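Local atomic coordinates of chromosome replication initiation inhibitor protein (Agrobacterium tumefaciens, PDB entry 3FD3), a protein that probably acts as a LysR-family DNA-binding transcription factor, this chain being its C-terminal substrate-binding domain without the DNA-binding part. Residues D37-H41 / F105-D109; F83-F88 / R99-L103. One frame throughout, in Å; residues are numbered along the deposited sequence. Where two conformers were deposited one is given.

Contact 1. Residues D37-H41 / F105-D109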
loop_
_atom_site.group_PDB
_atom_site.type_symbol
_atom_site.label_atom_id
_atom_site.label_comp_id
_atom_site.label_asym_id
_atom_site.label_seq_id
_atom_site.Cartn_x
_atom_site.Cartn_y
_atom_site.Cartn_z
ATOM N N ASP A 37 -6.093 -8.222 -4.091
ATOM C CA ASP A 37 -7.173 -8.169 -5.038
ATOM C C ASP A 37 -8.018 -6.979 -4.678
ATOM O O ASP A 37 -8.628 -6.964 -3.611
ATOM C CB ASP A 37 -8.048 -9.404 -4.921
ATOM C CG ASP A 37 -9.276 -9.324 -5.804
ATOM O OD1 ASP A 37 -9.192 -8.701 -6.896
ATOM O OD2 ASP A 37 -10.311 -9.857 -5.377
ATOM N N ASP A 38 -8.068 -5.962 -5.513
ATOM C CA ASP A 38 -9.135 -4.968 -5.334
ATOM C C ASP A 38 -9.841 -4.691 -6.647
ATOM O O ASP A 38 -10.423 -3.627 -6.836
ATOM C CB ASP A 38 -8.614 -3.701 -4.659
ATOM C CG ASP A 38 -7.893 -4.002 -3.355
ATOM O OD1 ASP A 38 -8.553 -4.429 -2.381
ATOM O OD2 ASP A 38 -6.666 -3.837 -3.333
ATOM N N GLN A 39 -9.794 -5.679 -7.539
ATOM C CA GLN A 39 -10.613 -5.686 -8.757
ATOM C C GLN A 39 -11.662 -6.812 -8.725
ATOM O O GLN A 39 -12.251 -7.135 -9.762
ATOM C CB GLN A 39 -9.730 -5.851 -9.987
ATOM C CG GLN A 39 -8.748 -4.691 -10.224
ATOM C CD GLN A 39 -9.431 -3.446 -10.695
ATOM O OE1 GLN A 39 -10.591 -3.478 -11.112
ATOM N NE2 GLN A 39 -8.718 -2.329 -10.649
ATOM N N ASP A 40 -11.897 -7.387 -7.540
ATOM C CA ASP A 40 -12.913 -8.410 -7.348
ATOM C C ASP A 40 -12.639 -9.663 -8.225
ATOM O O ASP A 40 -13.546 -10.200 -8.862
ATOM C CB ASP A 40 -14.299 -7.813 -7.636
ATOM C CG ASP A 40 -15.428 -8.676 -7.121
ATOM O OD1 ASP A 40 -15.190 -9.454 -6.161
ATOM O OD2 ASP A 40 -16.546 -8.590 -7.696
ATOM N N HIS A 41 -11.376 -10.081 -8.292
ATOM C CA HIS A 41 -10.993 -11.285 -9.013
ATOM C C HIS A 41 -10.830 -12.497 -8.112
ATOM O O HIS A 41 -10.574 -13.598 -8.601
ATOM C CB HIS A 41 -9.694 -11.071 -9.773
ATOM C CG HIS A 41 -9.821 -10.093 -10.893
ATOM N ND1 HIS A 41 -10.894 -10.097 -11.758
ATOM C CD2 HIS A 41 -9.024 -9.071 -11.277
ATOM C CE1 HIS A 41 -10.754 -9.111 -12.628
ATOM N NE2 HIS A 41 -9.630 -8.471 -12.354
ATOM N N PHE A 105 -10.904 4.571 -4.346
ATOM C CA PHE A 105 -9.768 3.657 -4.470
ATOM C C PHE A 105 -9.593 3.287 -5.954
ATOM O O PHE A 105 -8.504 3.398 -6.504
ATOM C CB PHE A 105 -10.016 2.433 -3.571
ATOM C CG PHE A 105 -8.832 1.547 -3.372
ATOM C CD1 PHE A 105 -8.411 0.695 -4.377
ATOM C CD2 PHE A 105 -8.161 1.521 -2.159
ATOM C CE1 PHE A 105 -7.320 -0.151 -4.195
ATOM C CE2 PHE A 105 -7.070 0.671 -1.974
ATOM C CZ PHE A 105 -6.658 -0.144 -2.960
ATOM N N ASN A 106 -10.675 2.874 -6.596
ATOM C CA ASN A 106 -10.685 2.557 -8.005
ATOM C C ASN A 106 -12.140 2.522 -8.472
ATOM O O ASN A 106 -13.027 2.893 -7.719
ATOM C CB ASN A 106 -9.931 1.251 -8.318
ATOM C CG ASN A 106 -10.546 0.042 -7.650
ATOM O OD1 ASN A 106 -11.753 0.017 -7.354
ATOM N ND2 ASN A 106 -9.731 -1.003 -7.457
ATOM N N GLN A 107 -12.398 2.087 -9.690
ATOM C CA GLN A 107 -13.754 2.187 -10.231
ATOM C C GLN A 107 -14.741 1.215 -9.589
ATOM O O GLN A 107 -15.938 1.364 -9.754
ATOM C CB GLN A 107 -13.725 2.031 -11.751
ATOM C CG GLN A 107 -12.981 3.193 -12.407
ATOM C CD GLN A 107 -12.846 3.073 -13.899
ATOM O OE1 GLN A 107 -13.586 3.714 -14.650
ATOM N NE2 GLN A 107 -11.890 2.256 -14.349
ATOM N N LYS A 108 -14.245 0.240 -8.853
ATOM C CA LYS A 108 -15.094 -0.709 -8.128
ATOM C C LYS A 108 -15.360 -0.343 -6.677
ATOM O O LYS A 108 -16.081 -1.070 -5.974
ATOM C CB LYS A 108 -14.464 -2.096 -8.222
ATOM C CG LYS A 108 -14.528 -2.596 -9.650
ATOM C CD LYS A 108 -14.115 -4.018 -9.817
ATOM C CE LYS A 108 -14.251 -4.424 -11.266
ATOM N NZ LYS A 108 -14.117 -5.882 -11.422
ATOM N N ASP A 109 -14.785 0.772 -6.227
ATOM C CA ASP A 109 -14.904 1.195 -4.840
ATOM C C ASP A 109 -16.226 1.926 -4.657
ATOM O O ASP A 109 -16.366 3.089 -5.093
ATOM C CB ASP A 109 -13.727 2.100 -4.470
ATOM C CG ASP A 109 -13.836 2.713 -3.086
ATOM O OD1 ASP A 109 -14.714 2.316 -2.286
ATOM O OD2 ASP A 109 -13.027 3.642 -2.785
HETATM O O HOH W 1 -7.019 -0.697 -8.459
#
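The side chains of Asp38 and Phe105 cross at about a right angle, Phe105 CE1 lying 3.8 Å from Asp38 CB and the carboxylate plane turned 61° from that of the ring. Asp38 has two conformers; in the one described, OD1 is taken by the backbone N of Ala10. Asn106 CG sits at the edge of the Phe105 ring, in its plane. One face of the His41 ring carries Gln39 O, 3.7 Å above its centre. The amides of Gln39 and Asn106 lie 35° apart, and a water accepts from Asn106 ND2 and, weakly, from Gln39 NE2.

Two hydrogen bonds join the loops after strands 31-36 and 102-104, consistent with a bridge between the two lobes of the LysR substrate-binding domain; both reach carbonyls from above their planes. Asn106 ND2 gives a nearly straight one (160°) to Asp38 O at 2.8 Å. Asn106 OD1 accepts from Lys108 N at 2.9 Å, closing an Asx turn that fixes the rotation of the amide. Lys108, extended beyond CG, puts NZ 2.8 Å from Gln39 O. Asp40, whose OD1 is hydrogen-bonded to His58 NE2, keeps OD2 5.2 Å from Lys108 NZ, too far for a salt bridge, though the charges may attract weakly. One loop thus supplies side-chain donors and the other carbonyl oxygens, so the link depends on the backbone course of 37-41, which Asp37 OD1 holds by accepting from Gln39 N and His41 N.

Contact 2. Residues F83-F88 / R99-L103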
loop_
_atom_site.group_PDB
_atom_site.type_symbol
_atom_site.label_atom_id
_atom_site.label_comp_id
_atom_site.label_asym_id
_atom_site.label_seq_id
_atom_site.Cartn_x
_atom_site.Cartn_y
_atom_site.Cartn_z
ATOM N N PHE A 83 -9.872 20.461 5.937
ATOM C CA PHE A 83 -10.768 19.998 4.870
ATOM C C PHE A 83 -12.230 20.299 5.188
ATOM O O PHE A 83 -12.992 20.787 4.334
ATOM C CB PHE A 83 -10.579 18.514 4.572
ATOM C CG PHE A 83 -11.292 18.076 3.343
ATOM C CD1 PHE A 83 -12.633 17.739 3.386
ATOM C CD2 PHE A 83 -10.628 18.043 2.139
ATOM C CE1 PHE A 83 -13.285 17.369 2.247
ATOM C CE2 PHE A 83 -11.266 17.688 1.014
ATOM C CZ PHE A 83 -12.597 17.334 1.056
HETATM N N MSE A 84 -12.628 19.984 6.423
HETATM C CA MSE A 84 -13.988 20.219 6.857
HETATM C C MSE A 84 -14.301 21.722 6.802
HETATM O O MSE A 84 -15.396 22.148 6.375
HETATM C CB MSE A 84 -14.209 19.693 8.297
HETATM C CG MSE A 84 -14.006 18.228 8.523
HETATM SE SE MSE A 84 -15.216 17.099 7.530
HETATM C CE MSE A 84 -16.834 17.634 8.376
ATOM N N ALA A 85 -13.344 22.537 7.244
ATOM C CA ALA A 85 -13.544 23.975 7.272
ATOM C C ALA A 85 -13.718 24.575 5.878
ATOM O O ALA A 85 -14.500 25.503 5.685
ATOM C CB ALA A 85 -12.385 24.656 7.996
ATOM N N ARG A 86 -12.952 24.066 4.924
ATOM C CA ARG A 86 -12.943 24.625 3.575
ATOM C C ARG A 86 -14.154 24.157 2.771
ATOM O O ARG A 86 -14.702 24.914 1.988
ATOM C CB ARG A 86 -11.669 24.198 2.868
ATOM C CG ARG A 86 -10.423 24.922 3.380
ATOM C CD ARG A 86 -9.208 24.338 2.761
ATOM N NE ARG A 86 -9.160 24.619 1.336
ATOM C CZ ARG A 86 -8.692 23.790 0.400
ATOM N NH1 ARG A 86 -8.344 22.535 0.715
ATOM N NH2 ARG A 86 -8.685 24.190 -0.882
ATOM N N HIS A 87 -14.579 22.916 2.990
ATOM C CA HIS A 87 -15.554 22.260 2.107
ATOM C C HIS A 87 -16.909 21.982 2.711
ATOM O O HIS A 87 -17.895 21.813 1.967
ATOM C CB HIS A 87 -14.978 20.945 1.602
ATOM C CG HIS A 87 -13.756 21.123 0.776
ATOM N ND1 HIS A 87 -12.500 20.797 1.239
ATOM C CD2 HIS A 87 -13.588 21.602 -0.479
ATOM C CE1 HIS A 87 -11.613 21.058 0.293
ATOM N NE2 HIS A 87 -12.248 21.539 -0.757
ATOM N N PHE A 88 -16.971 21.946 4.037
ATOM C CA PHE A 88 -18.205 21.669 4.744
ATOM C C PHE A 88 -18.433 22.736 5.821
ATOM O O PHE A 88 -18.826 22.411 6.943
ATOM C CB PHE A 88 -18.160 20.254 5.360
ATOM C CG PHE A 88 -18.021 19.138 4.341
ATOM C CD1 PHE A 88 -18.966 18.987 3.321
ATOM C CD2 PHE A 88 -16.961 18.233 4.412
ATOM C CE1 PHE A 88 -18.853 17.968 2.374
ATOM C CE2 PHE A 88 -16.822 17.222 3.486
ATOM C CZ PHE A 88 -17.773 17.071 2.450
ATOM N N ARG A 99 -19.377 19.158 -4.446
ATOM C CA ARG A 99 -18.219 20.006 -4.705
ATOM C C ARG A 99 -16.918 19.636 -3.970
ATOM O O ARG A 99 -15.862 20.075 -4.397
ATOM C CB ARG A 99 -18.575 21.456 -4.378
ATOM C CG ARG A 99 -19.733 21.969 -5.213
ATOM C CD ARG A 99 -20.081 23.376 -4.834
ATOM N NE ARG A 99 -20.976 23.990 -5.810
ATOM C CZ ARG A 99 -20.587 24.553 -6.962
ATOM N NH1 ARG A 99 -19.302 24.565 -7.328
ATOM N NH2 ARG A 99 -21.494 25.097 -7.768
ATOM N N ALA A 100 -16.987 18.871 -2.882
ATOM C CA ALA A 100 -15.821 18.574 -2.051
ATOM C C ALA A 100 -15.031 17.424 -2.684
ATOM O O ALA A 100 -15.646 16.439 -3.089
ATOM C CB ALA A 100 -16.265 18.170 -0.660
ATOM N N PRO A 101 -13.690 17.519 -2.749
ATOM C CA PRO A 101 -12.940 16.395 -3.327
ATOM C C PRO A 101 -12.996 15.140 -2.464
ATOM O O PRO A 101 -12.532 15.140 -1.325
ATOM C CB PRO A 101 -11.493 16.921 -3.385
ATOM C CG PRO A 101 -11.635 18.370 -3.418
ATOM C CD PRO A 101 -12.832 18.700 -2.565
ATOM N N GLY A 102 -13.539 14.069 -3.029
ATOM C CA GLY A 102 -13.496 12.774 -2.387
ATOM C C GLY A 102 -12.207 12.044 -2.700
ATOM O O GLY A 102 -11.384 12.477 -3.547
ATOM N N LEU A 103 -12.073 10.894 -2.049
ATOM C CA LEU A 103 -11.065 9.902 -2.379
ATOM C C LEU A 103 -11.789 8.607 -2.767
ATOM O O LEU A 103 -12.690 8.155 -2.045
ATOM C CB LEU A 103 -10.156 9.625 -1.187
ATOM C CG LEU A 103 -9.466 10.830 -0.575
ATOM C CD1 LEU A 103 -8.827 10.488 0.787
ATOM C CD2 LEU A 103 -8.412 11.402 -1.566
#
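Ala100 and Pro101 pack against three rings, those of Phe83 and His87, one turn apart on helix 81-87, and of Phe88 just past its end. Among the apolar contacts, the methyl of Ala100 is the common point: its CB lies 3.6 Å from Phe88 CZ and 3.8 Å from His87 CB, with Phe83 CZ a little farther off. Phe83 CZ also approaches Pro101 CD at 3.9 Å. Its CG stands anti to the backbone N (chi1 -170°), which carries the far end of the ring across to the Ala100-Pro101 main chain, where Phe83 CZ comes within 3.2 Å of Pro101 O.

The CH-pi contact is made by the proline. Pro101 CD lies over one face of the His87 imidazole, 3.8 Å from its centroid and displaced toward the NE2 side; Arg86 CB covers the opposite face, so the ring is sandwiched between its helix neighbour and the proline.

Across the contact there is no hydrogen bond; His87 bonds back to its own helix. Phe83 O accepts from both His87 N and His87 ND1, the second at 3.1 Å on a carbonyl lone pair but rather bent (137°). This places ND1 3.2 Å above the centre of the Phe83 ring. Arg1 NH1 of the second subunit is hydrogen-bonded to Arg99 O.

This is plain packing of a helix end on the segment entering strand 102-104, with no ligand site involved. Phe88 also rests on Leu167 of strand 165-181 and on Ala96 and Leu97 of helix 94-97, while Pro101 touches His129 of strand 128-130, the parallel partner of 102-104.

In the fold
Both contacts belong to the substrate-binding domain, whose fold is of the periplasmic-binding-protein type. Contact 1 probably spans its two lobes; contact 2 lies within what is probably the second lobe, between the two segments of contact 1 in sequence. Their centres are about 24 Å apart, and strand 102-104 connects them: 99-103 leads straight through it into 105-109, with no other touch. Contact 1 is centred about 11 Å from the centre of the chain, and the side chain of Phe105 is about 5 Å from a bound calcium ion and about 4 Å from a 1,2-ethanediol, probably from the crystallisation liquor. Contact 2, its centre about 22 Å from that of the chain, is peripheral and reaches the second subunit.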